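Local coordinates for protein 2-oxoadipate dioxygenase/decarboxylase (Pseudomonas putida, PDB 6W1G) that uses iron(II) and dioxygen to decarboxylate and hydroxylate 2-oxoadipate to (R)-2-hydroxyglutarate, a step of D-lysine catabolism, at residues Y358-G367 and I384-L394; A300-L309 and M351-F359. All coordinates share one frame; numbering follows the deposited sequence.

Contact 1 (Y358-G367 and I384-L394)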
loop_
_atom_site.group_PDB
_atom_site.type_symbol
_atom_site.label_atom_id
_atom_site.label_comp_id
_atom_site.label_asym_id
_atom_site.label_seq_id
_atom_site.Cartn_x
_atom_site.Cartn_y
_atom_site.Cartn_z
ATOM N N TYR A 358 7.668 -9.683 12.248
ATOM C CA TYR A 358 8.696 -8.730 12.667
ATOM C C TYR A 358 8.136 -7.835 13.763
ATOM O O TYR A 358 6.944 -7.530 13.791
ATOM C CB TYR A 358 9.140 -7.862 11.474
ATOM C CG TYR A 358 9.869 -8.639 10.436
ATOM C CD1 TYR A 358 11.179 -9.027 10.619
ATOM C CD2 TYR A 358 9.241 -8.980 9.234
ATOM C CE1 TYR A 358 11.846 -9.740 9.645
ATOM C CE2 TYR A 358 9.892 -9.670 8.245
ATOM C CZ TYR A 358 11.212 -10.073 8.461
ATOM O OH TYR A 358 11.867 -10.809 7.511
ATOM N N PHE A 359 9.041 -7.403 14.643
ATOM C CA PHE A 359 8.705 -6.615 15.830
ATOM C C PHE A 359 9.582 -5.406 15.952
ATOM O O PHE A 359 10.699 -5.367 15.463
ATOM C CB PHE A 359 8.819 -7.494 17.091
ATOM C CG PHE A 359 7.743 -8.540 17.160
ATOM C CD1 PHE A 359 7.845 -9.768 16.501
ATOM C CD2 PHE A 359 6.542 -8.235 17.803
ATOM C CE1 PHE A 359 6.760 -10.644 16.491
ATOM C CE2 PHE A 359 5.482 -9.129 17.812
ATOM C CZ PHE A 359 5.578 -10.304 17.150
ATOM N N ARG A 360 9.096 -4.420 16.678
ATOM C CA ARG A 360 9.952 -3.365 17.234
ATOM C C ARG A 360 9.906 -3.432 18.746
ATOM O O ARG A 360 8.877 -3.723 19.351
ATOM C CB ARG A 360 9.496 -1.971 16.742
ATOM C CG ARG A 360 9.655 -1.797 15.259
ATOM C CD ARG A 360 9.074 -0.422 14.798
ATOM N NE ARG A 360 9.960 0.653 15.183
ATOM C CZ ARG A 360 9.567 1.880 15.456
ATOM N NH1 ARG A 360 8.311 2.238 15.352
ATOM N NH2 ARG A 360 10.477 2.769 15.839
ATOM N N TYR A 361 11.048 -3.141 19.321
ATOM C CA TYR A 361 11.317 -3.222 20.735
ATOM C C TYR A 361 11.602 -1.832 21.266
ATOM O O TYR A 361 12.307 -1.064 20.614
ATOM C CB TYR A 361 12.532 -4.124 20.975
ATOM C CG TYR A 361 12.263 -5.558 20.560
ATOM C CD1 TYR A 361 12.419 -5.975 19.226
ATOM C CD2 TYR A 361 11.821 -6.486 21.456
ATOM C CE1 TYR A 361 12.187 -7.259 18.829
ATOM C CE2 TYR A 361 11.551 -7.790 21.082
ATOM C CZ TYR A 361 11.716 -8.170 19.765
ATOM O OH TYR A 361 11.462 -9.448 19.426
ATOM N N PHE A 362 11.115 -1.527 22.472
ATOM C CA PHE A 362 11.207 -0.207 23.067
ATOM C C PHE A 362 11.598 -0.288 24.538
ATOM O O PHE A 362 11.068 -1.099 25.288
ATOM C CB PHE A 362 9.862 0.513 22.958
ATOM C CG PHE A 362 9.359 0.594 21.540
ATOM C CD1 PHE A 362 9.850 1.532 20.647
ATOM C CD2 PHE A 362 8.430 -0.325 21.067
ATOM C CE1 PHE A 362 9.416 1.573 19.342
ATOM C CE2 PHE A 362 8.008 -0.276 19.746
ATOM C CZ PHE A 362 8.488 0.662 18.892
ATOM N N ALA A 363 12.476 0.627 24.957
ATOM C CA ALA A 363 12.742 0.792 26.374
ATOM C C ALA A 363 11.523 1.375 27.070
ATOM O O ALA A 363 10.956 2.370 26.617
ATOM C CB ALA A 363 13.920 1.748 26.525
ATOM N N THR A 364 11.146 0.799 28.188
ATOM C CA THR A 364 10.040 1.307 28.968
ATOM C C THR A 364 10.513 2.329 29.994
ATOM O O THR A 364 11.693 2.486 30.277
ATOM C CB THR A 364 9.315 0.181 29.694
ATOM O OG1 THR A 364 10.197 -0.294 30.691
ATOM C CG2 THR A 364 8.902 -0.947 28.769
ATOM N N GLU A 365 9.551 3.023 30.586
ATOM C CA GLU A 365 9.886 3.940 31.664
ATOM C C GLU A 365 10.578 3.200 32.806
ATOM O O GLU A 365 11.557 3.707 33.388
ATOM C CB GLU A 365 8.659 4.679 32.156
ATOM C CG GLU A 365 8.135 5.672 31.152
ATOM C CD GLU A 365 6.948 6.460 31.667
ATOM O OE1 GLU A 365 6.611 6.294 32.856
ATOM O OE2 GLU A 365 6.374 7.245 30.887
ATOM N N LYS A 366 10.064 2.019 33.151
ATOM C CA LYS A 366 10.703 1.211 34.187
ATOM C C LYS A 366 12.132 0.853 33.792
ATOM O O LYS A 366 13.055 0.914 34.614
ATOM C CB LYS A 366 9.875 -0.051 34.432
ATOM C CG LYS A 366 10.441 -0.976 35.485
ATOM C CD LYS A 366 9.546 -2.179 35.709
ATOM C CE LYS A 366 10.119 -3.127 36.701
ATOM N NZ LYS A 366 9.180 -4.240 36.982
ATOM N N GLY A 367 12.339 0.434 32.552
ATOM C CA GLY A 367 13.675 0.106 32.122
ATOM C C GLY A 367 14.594 1.296 32.175
ATOM O O GLY A 367 15.739 1.171 32.610
ATOM N N ILE A 384 12.095 -8.246 28.904
ATOM C CA ILE A 384 10.667 -8.170 28.611
ATOM C C ILE A 384 9.873 -8.635 29.824
ATOM O O ILE A 384 8.921 -7.960 30.249
ATOM C CB ILE A 384 10.345 -9.012 27.371
ATOM C CG1 ILE A 384 10.946 -8.376 26.100
ATOM C CG2 ILE A 384 8.844 -9.221 27.231
ATOM C CD1 ILE A 384 10.991 -9.310 24.915
ATOM N N ASP A 385 10.246 -9.781 30.397
ATOM C CA ASP A 385 9.488 -10.320 31.517
ATOM C C ASP A 385 9.492 -9.380 32.712
ATOM O O ASP A 385 8.503 -9.307 33.452
ATOM C CB ASP A 385 10.054 -11.686 31.921
ATOM C CG ASP A 385 9.840 -12.777 30.887
ATOM O OD1 ASP A 385 9.069 -12.584 29.940
ATOM O OD2 ASP A 385 10.451 -13.859 31.050
ATOM N N ALA A 386 10.594 -8.685 32.935
ATOM C CA ALA A 386 10.691 -7.740 34.051
ATOM C C ALA A 386 10.102 -6.370 33.737
ATOM O O ALA A 386 10.140 -5.481 34.583
ATOM C CB ALA A 386 12.157 -7.558 34.431
ATOM N N GLY A 387 9.572 -6.188 32.517
ATOM C CA GLY A 387 8.945 -4.916 32.190
ATOM C C GLY A 387 9.893 -3.809 31.789
ATOM O O GLY A 387 9.472 -2.643 31.793
ATOM N N HIS A 388 11.141 -4.137 31.445
ATOM C CA HIS A 388 12.102 -3.116 31.006
ATOM C C HIS A 388 12.046 -2.832 29.521
ATOM O O HIS A 388 12.532 -1.784 29.086
ATOM C CB HIS A 388 13.513 -3.555 31.372
ATOM C CG HIS A 388 13.768 -3.580 32.824
ATOM N ND1 HIS A 388 14.987 -3.270 33.351
ATOM C CD2 HIS A 388 12.970 -3.868 33.872
ATOM C CE1 HIS A 388 14.967 -3.433 34.653
ATOM N NE2 HIS A 388 13.769 -3.813 35.002
ATOM N N VAL A 389 11.552 -3.779 28.730
ATOM C CA VAL A 389 11.447 -3.709 27.275
ATOM C C VAL A 389 10.019 -4.090 26.910
ATOM O O VAL A 389 9.497 -5.070 27.439
ATOM C CB VAL A 389 12.440 -4.673 26.618
ATOM C CG1 VAL A 389 12.234 -4.759 25.080
ATOM C CG2 VAL A 389 13.849 -4.212 26.899
ATOM N N HIS A 390 9.416 -3.339 26.005
ATOM C CA HIS A 390 8.095 -3.642 25.474
ATOM C C HIS A 390 8.216 -3.854 23.963
ATOM O O HIS A 390 8.994 -3.175 23.321
ATOM C CB HIS A 390 7.186 -2.419 25.728
ATOM C CG HIS A 390 5.787 -2.625 25.290
ATOM N ND1 HIS A 390 4.859 -3.257 26.073
ATOM C CD2 HIS A 390 5.179 -2.352 24.119
ATOM C CE1 HIS A 390 3.706 -3.319 25.416
ATOM N NE2 HIS A 390 3.889 -2.811 24.208
ATOM N N PHE A 391 7.464 -4.800 23.419
ATOM C CA PHE A 391 7.462 -5.047 21.993
ATOM C C PHE A 391 6.075 -4.930 21.387
ATOM O O PHE A 391 5.060 -5.217 22.033
ATOM C CB PHE A 391 8.125 -6.389 21.643
ATOM C CG PHE A 391 7.400 -7.609 22.150
ATOM C CD1 PHE A 391 6.443 -8.265 21.389
ATOM C CD2 PHE A 391 7.687 -8.144 23.364
ATOM C CE1 PHE A 391 5.834 -9.424 21.881
ATOM C CE2 PHE A 391 7.041 -9.276 23.846
ATOM C CZ PHE A 391 6.120 -9.901 23.092
ATOM N N GLU A 392 6.049 -4.508 20.133
ATOM C CA GLU A 392 4.838 -4.500 19.323
ATOM C C GLU A 392 5.199 -4.974 17.936
ATOM O O GLU A 392 6.341 -4.801 17.499
ATOM C CB GLU A 392 4.188 -3.124 19.217
ATOM C CG GLU A 392 3.630 -2.515 20.520
ATOM C CD GLU A 392 2.415 -3.241 21.111
ATOM O OE1 GLU A 392 1.797 -4.089 20.436
ATOM O OE2 GLU A 392 2.074 -2.892 22.273
ATOM N N ALA A 393 4.229 -5.530 17.218
ATOM C CA ALA A 393 4.513 -5.908 15.850
ATOM C C ALA A 393 4.848 -4.692 14.995
ATOM O O ALA A 393 4.326 -3.594 15.187
ATOM C CB ALA A 393 3.330 -6.648 15.243
ATOM N N LEU A 394 5.722 -4.925 14.026
ATOM C CA LEU A 394 6.066 -3.948 13.005
ATOM C C LEU A 394 4.983 -3.924 11.949
ATOM O O LEU A 394 4.710 -4.968 11.358
ATOM C CB LEU A 394 7.391 -4.358 12.386
ATOM C CG LEU A 394 7.911 -3.435 11.278
ATOM C CD1 LEU A 394 8.161 -2.050 11.747
ATOM C CD2 LEU A 394 9.154 -4.076 10.648
HETATM O O HOH W 1 16.823 -1.455 32.286
#
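Strands 359-363 and 389-393 pair as a two-stranded antiparallel sheet, away from the metal site and packed on helix 440-458. R360 with E392 and F362 with H390 are hydrogen-bonded pairs. Y361 with F391 is a non-hydrogen-bonded pair, and CB of F391 meets CD2 of Y361 at 3.7 Å. F391 also turns its ring edge to the face of F359 in an offset edge-to-face pair, planes at 81°. Its CG sits between backbone N and carbonyl carbon (chi1 65°), which puts CD1 against F359. On the face carrying R360, F362, H390 and E392, CZ of F362 lies over the guanidinium of R360, and NE2 of H390 bonds to OE2 of E392 at 2.7 Å.

Beyond the strands, T364 N-caps helix 365-369. Its OG1 accepts from G367 N and donates to G387 O at 2.7 Å, in the carbonyl plane on a lone pair. With an alanine here, G367 N would probably lose its cap and G387 O this donor. G387 forms the Schellman motif that closes helix 380-385. The fully extended K366 reaches that same turn, where its NZ bonds to A386 O at 2.9 Å.

Contact 2 (A300-L309 and M351-F359); sequences AALTPKGRQL and MREQGLAYF
T303 lays its CG2 methyl over the centre of one face of the Y358 ring. The methyl stands 3.8 Å from the ring centroid and only 9° off the normal, a clear CH-pi contact. Backbone of the 300-309 segment borders the same ring: L302 O lies 3.3 Å from CE2 of Y358. CD of P304 meets OH of Y358 at 3.5 Å, the two side chains crossing at about a right angle.

The other branch of T303 is polar. OG1 lies between backbone N and carbonyl carbon (chi1 62°), where it can N-cap helix 304-321 by accepting from G306 N. The same hydroxyl donates to G355 O at 2.7 Å, so one side chain ties a helix start to a helix end. That end is a Schellman motif, with G355 at positive phi after helix 348-353. T303 N adds a bond to L356 O. G306 CA makes a CA-H...O contact with the same oxygen, where a CB would clash.

K305 is fully extended and reaches the same turn. Its NZ bonds to Q354 O at 2.8 Å. A water accepts weakly from NZ and donates to Q354 OE1, while NE2 of Q354 bonds to Q350 OE1. The lysine's aliphatic part crosses the CD2 methyl of L356, with K305 CG 3.8 Å from it. L302 and A357 form a single backbone bridge, and Y358 N bonds to A301 O at 3.0 Å.

Helix 440-458 flanks this junction, its L441 touching P304 and Y358. Strand 288-298 leads into it, and strand 359-363 leaves from it.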
loop_
_atom_site.group_PDB
_atom_site.type_symbol
_atom_site.label_atom_id
_atom_site.label_comp_id
_atom_site.label_asym_id
_atom_site.label_seq_id
_atom_site.Cartn_x
_atom_site.Cartn_y
_atom_site.Cartn_z
ATOM N N ALA A 300 0.529 -6.848 11.142
ATOM C CA ALA A 300 1.946 -7.133 11.299
ATOM C C ALA A 300 2.587 -7.592 10.005
ATOM O O ALA A 300 2.088 -8.469 9.286
ATOM C CB ALA A 300 2.111 -8.224 12.335
ATOM N N ALA A 301 3.798 -7.094 9.773
ATOM C CA ALA A 301 4.653 -7.636 8.735
ATOM C C ALA A 301 5.103 -9.038 9.135
ATOM O O ALA A 301 5.476 -9.288 10.280
ATOM C CB ALA A 301 5.851 -6.715 8.586
ATOM N N LEU A 302 5.082 -9.954 8.171
ATOM C CA LEU A 302 5.464 -11.353 8.376
ATOM C C LEU A 302 6.862 -11.638 7.863
ATOM O O LEU A 302 7.301 -11.099 6.848
ATOM C CB LEU A 302 4.477 -12.287 7.696
ATOM C CG LEU A 302 3.050 -12.198 8.173
ATOM C CD1 LEU A 302 2.177 -13.236 7.518
ATOM C CD2 LEU A 302 3.014 -12.309 9.715
ATOM N N THR A 303 7.562 -12.511 8.584
ATOM C CA THR A 303 8.835 -13.040 8.148
ATOM C C THR A 303 8.591 -14.026 6.983
ATOM O O THR A 303 7.470 -14.421 6.723
ATOM C CB THR A 303 9.483 -13.798 9.321
ATOM O OG1 THR A 303 8.610 -14.863 9.622
ATOM C CG2 THR A 303 9.660 -12.869 10.509
ATOM N N PRO A 304 9.653 -14.523 6.355
ATOM C CA PRO A 304 9.489 -15.618 5.375
ATOM C C PRO A 304 8.725 -16.796 5.935
ATOM O O PRO A 304 7.838 -17.348 5.285
ATOM C CB PRO A 304 10.934 -15.947 4.969
ATOM C CG PRO A 304 11.655 -14.638 5.122
ATOM C CD PRO A 304 11.008 -13.978 6.355
ATOM N N LYS A 305 9.027 -17.161 7.179
ATOM C CA LYS A 305 8.319 -18.261 7.815
ATOM C C LYS A 305 6.838 -17.954 7.986
ATOM O O LYS A 305 5.992 -18.827 7.746
ATOM C CB LYS A 305 8.975 -18.594 9.151
ATOM C CG LYS A 305 8.298 -19.746 9.889
ATOM C CD LYS A 305 8.957 -19.934 11.247
ATOM C CE LYS A 305 8.290 -21.022 12.056
ATOM N NZ LYS A 305 8.970 -21.203 13.372
ATOM N N GLY A 306 6.507 -16.750 8.474
ATOM C CA GLY A 306 5.110 -16.377 8.622
ATOM C C GLY A 306 4.389 -16.322 7.295
ATOM O O GLY A 306 3.212 -16.680 7.220
ATOM N N ARG A 307 5.087 -15.841 6.256
ATOM C CA ARG A 307 4.485 -15.784 4.916
ATOM C C ARG A 307 4.171 -17.183 4.410
ATOM O O ARG A 307 3.135 -17.395 3.779
ATOM C CB ARG A 307 5.396 -15.029 3.950
ATOM C CG ARG A 307 5.141 -13.519 3.889
ATOM C CD ARG A 307 3.766 -13.210 3.215
ATOM N NE ARG A 307 3.717 -13.945 1.942
ATOM C CZ ARG A 307 4.303 -13.561 0.811
ATOM N NH1 ARG A 307 4.971 -12.421 0.754
ATOM N NH2 ARG A 307 4.223 -14.319 -0.275
ATOM N N GLN A 308 5.053 -18.134 4.670
ATOM C CA GLN A 308 4.796 -19.511 4.268
ATOM C C GLN A 308 3.563 -20.077 4.960
ATOM O O GLN A 308 2.735 -20.739 4.322
ATOM C CB GLN A 308 6.030 -20.331 4.609
ATOM C CG GLN A 308 7.225 -19.994 3.724
ATOM C CD GLN A 308 8.539 -20.613 4.175
ATOM O OE1 GLN A 308 8.574 -21.504 5.019
ATOM N NE2 GLN A 308 9.638 -20.126 3.601
ATOM N N LEU A 309 3.405 -19.796 6.252
ATOM C CA LEU A 309 2.232 -20.268 6.980
ATOM C C LEU A 309 0.957 -19.597 6.468
ATOM O O LEU A 309 -0.051 -20.265 6.217
ATOM C CB LEU A 309 2.466 -20.052 8.475
ATOM C CG LEU A 309 1.335 -20.534 9.361
ATOM C CD1 LEU A 309 1.031 -22.044 9.202
ATOM C CD2 LEU A 309 1.659 -20.199 10.817
ATOM N N MET A 351 3.865 -15.329 18.300
ATOM C CA MET A 351 4.280 -14.833 17.011
ATOM C C MET A 351 5.737 -14.403 17.030
ATOM O O MET A 351 6.469 -14.595 16.054
ATOM C CB MET A 351 3.407 -13.635 16.614
ATOM C CG MET A 351 1.948 -13.979 16.315
ATOM S SD MET A 351 0.793 -12.610 16.292
ATOM C CE MET A 351 1.353 -11.642 14.908
ATOM N N ARG A 352 6.170 -13.821 18.144
ATOM C CA ARG A 352 7.558 -13.464 18.326
ATOM C C ARG A 352 8.448 -14.692 18.487
ATOM O O ARG A 352 9.464 -14.828 17.791
ATOM C CB ARG A 352 7.662 -12.517 19.502
ATOM C CG ARG A 352 9.071 -12.106 19.783
ATOM C CD ARG A 352 9.187 -11.131 21.002
ATOM N NE ARG A 352 10.596 -11.205 21.423
ATOM C CZ ARG A 352 11.118 -11.939 22.384
ATOM N NH1 ARG A 352 10.442 -12.716 23.234
ATOM N NH2 ARG A 352 12.435 -11.843 22.580
ATOM N N GLU A 353 8.132 -15.564 19.436
ATOM C CA GLU A 353 9.014 -16.680 19.736
ATOM C C GLU A 353 9.155 -17.640 18.566
ATOM O O GLU A 353 10.244 -18.188 18.343
ATOM C CB GLU A 353 8.522 -17.421 20.984
ATOM C CG GLU A 353 9.502 -18.363 21.560
ATOM C CD GLU A 353 9.010 -18.907 22.865
ATOM O OE1 GLU A 353 9.245 -18.259 23.913
ATOM O OE2 GLU A 353 8.361 -19.978 22.850
ATOM N N GLN A 354 8.072 -17.846 17.804
ATOM C CA GLN A 354 8.104 -18.704 16.632
ATOM C C GLN A 354 8.637 -18.001 15.399
ATOM O O GLN A 354 8.716 -18.630 14.336
ATOM C CB GLN A 354 6.713 -19.272 16.382
ATOM C CG GLN A 354 6.243 -20.210 17.442
ATOM C CD GLN A 354 4.864 -20.785 17.117
ATOM O OE1 GLN A 354 4.588 -21.158 15.982
ATOM N NE2 GLN A 354 4.019 -20.842 18.098
ATOM N N GLY A 355 9.007 -16.731 15.496
ATOM C CA GLY A 355 9.623 -16.044 14.373
ATOM C C GLY A 355 8.691 -15.872 13.197
ATOM O O GLY A 355 9.132 -15.984 12.041
ATOM N N LEU A 356 7.407 -15.601 13.466
ATOM C CA LEU A 356 6.429 -15.482 12.396
ATOM C C LEU A 356 6.234 -14.066 11.893
ATOM O O LEU A 356 5.770 -13.857 10.764
ATOM C CB LEU A 356 5.074 -16.031 12.862
ATOM C CG LEU A 356 5.129 -17.515 13.227
ATOM C CD1 LEU A 356 3.852 -17.919 13.853
ATOM C CD2 LEU A 356 5.424 -18.367 12.035
ATOM N N ALA A 357 6.543 -13.072 12.704
ATOM C CA ALA A 357 6.318 -11.680 12.397
ATOM C C ALA A 357 7.524 -10.872 12.823
ATOM O O ALA A 357 8.314 -11.315 13.654
ATOM C CB ALA A 357 5.090 -11.117 13.067
ATOM N N TYR A 358 7.668 -9.683 12.248
ATOM C CA TYR A 358 8.696 -8.730 12.667
ATOM C C TYR A 358 8.136 -7.835 13.763
ATOM O O TYR A 358 6.944 -7.530 13.791
ATOM C CB TYR A 358 9.140 -7.862 11.474
ATOM C CG TYR A 358 9.869 -8.639 10.436
ATOM C CD1 TYR A 358 11.179 -9.027 10.619
ATOM C CD2 TYR A 358 9.241 -8.980 9.234
ATOM C CE1 TYR A 358 11.846 -9.740 9.645
ATOM C CE2 TYR A 358 9.892 -9.670 8.245
ATOM C CZ TYR A 358 11.212 -10.073 8.461
ATOM O OH TYR A 358 11.867 -10.809 7.511
ATOM N N PHE A 359 9.041 -7.403 14.643
ATOM C CA PHE A 359 8.705 -6.615 15.830
ATOM C C PHE A 359 9.582 -5.406 15.952
ATOM O O PHE A 359 10.699 -5.367 15.463
ATOM C CB PHE A 359 8.819 -7.494 17.091
ATOM C CG PHE A 359 7.743 -8.540 17.160
ATOM C CD1 PHE A 359 7.845 -9.768 16.501
ATOM C CD2 PHE A 359 6.542 -8.235 17.803
ATOM C CE1 PHE A 359 6.760 -10.644 16.491
ATOM C CE2 PHE A 359 5.482 -9.129 17.812
ATOM C CZ PHE A 359 5.578 -10.304 17.150
HETATM O O HOH W 2 6.228 -22.185 14.168
#

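Overall arrangement
The two contacts follow in series along the chain, with centres about 17 Å apart. They share Y358 and F359, so the chain passes from the helix junction of contact 2 straight into the strand pair of contact 1. A second backbone link joins them: A301 N lies 2.8 Å from L394 O, a probable hydrogen bond. R352 of helix 348-353 reaches the sheet, its NE 2.8 Å from Y361 OH, also a probable hydrogen bond, and its guanidinium makes a cation-pi contact with F391. CB of A300 packs 3.5 Å from CB of A393. Both contacts lie away from the metal site of H70, H226 and E294, which holds nickel in this crystal.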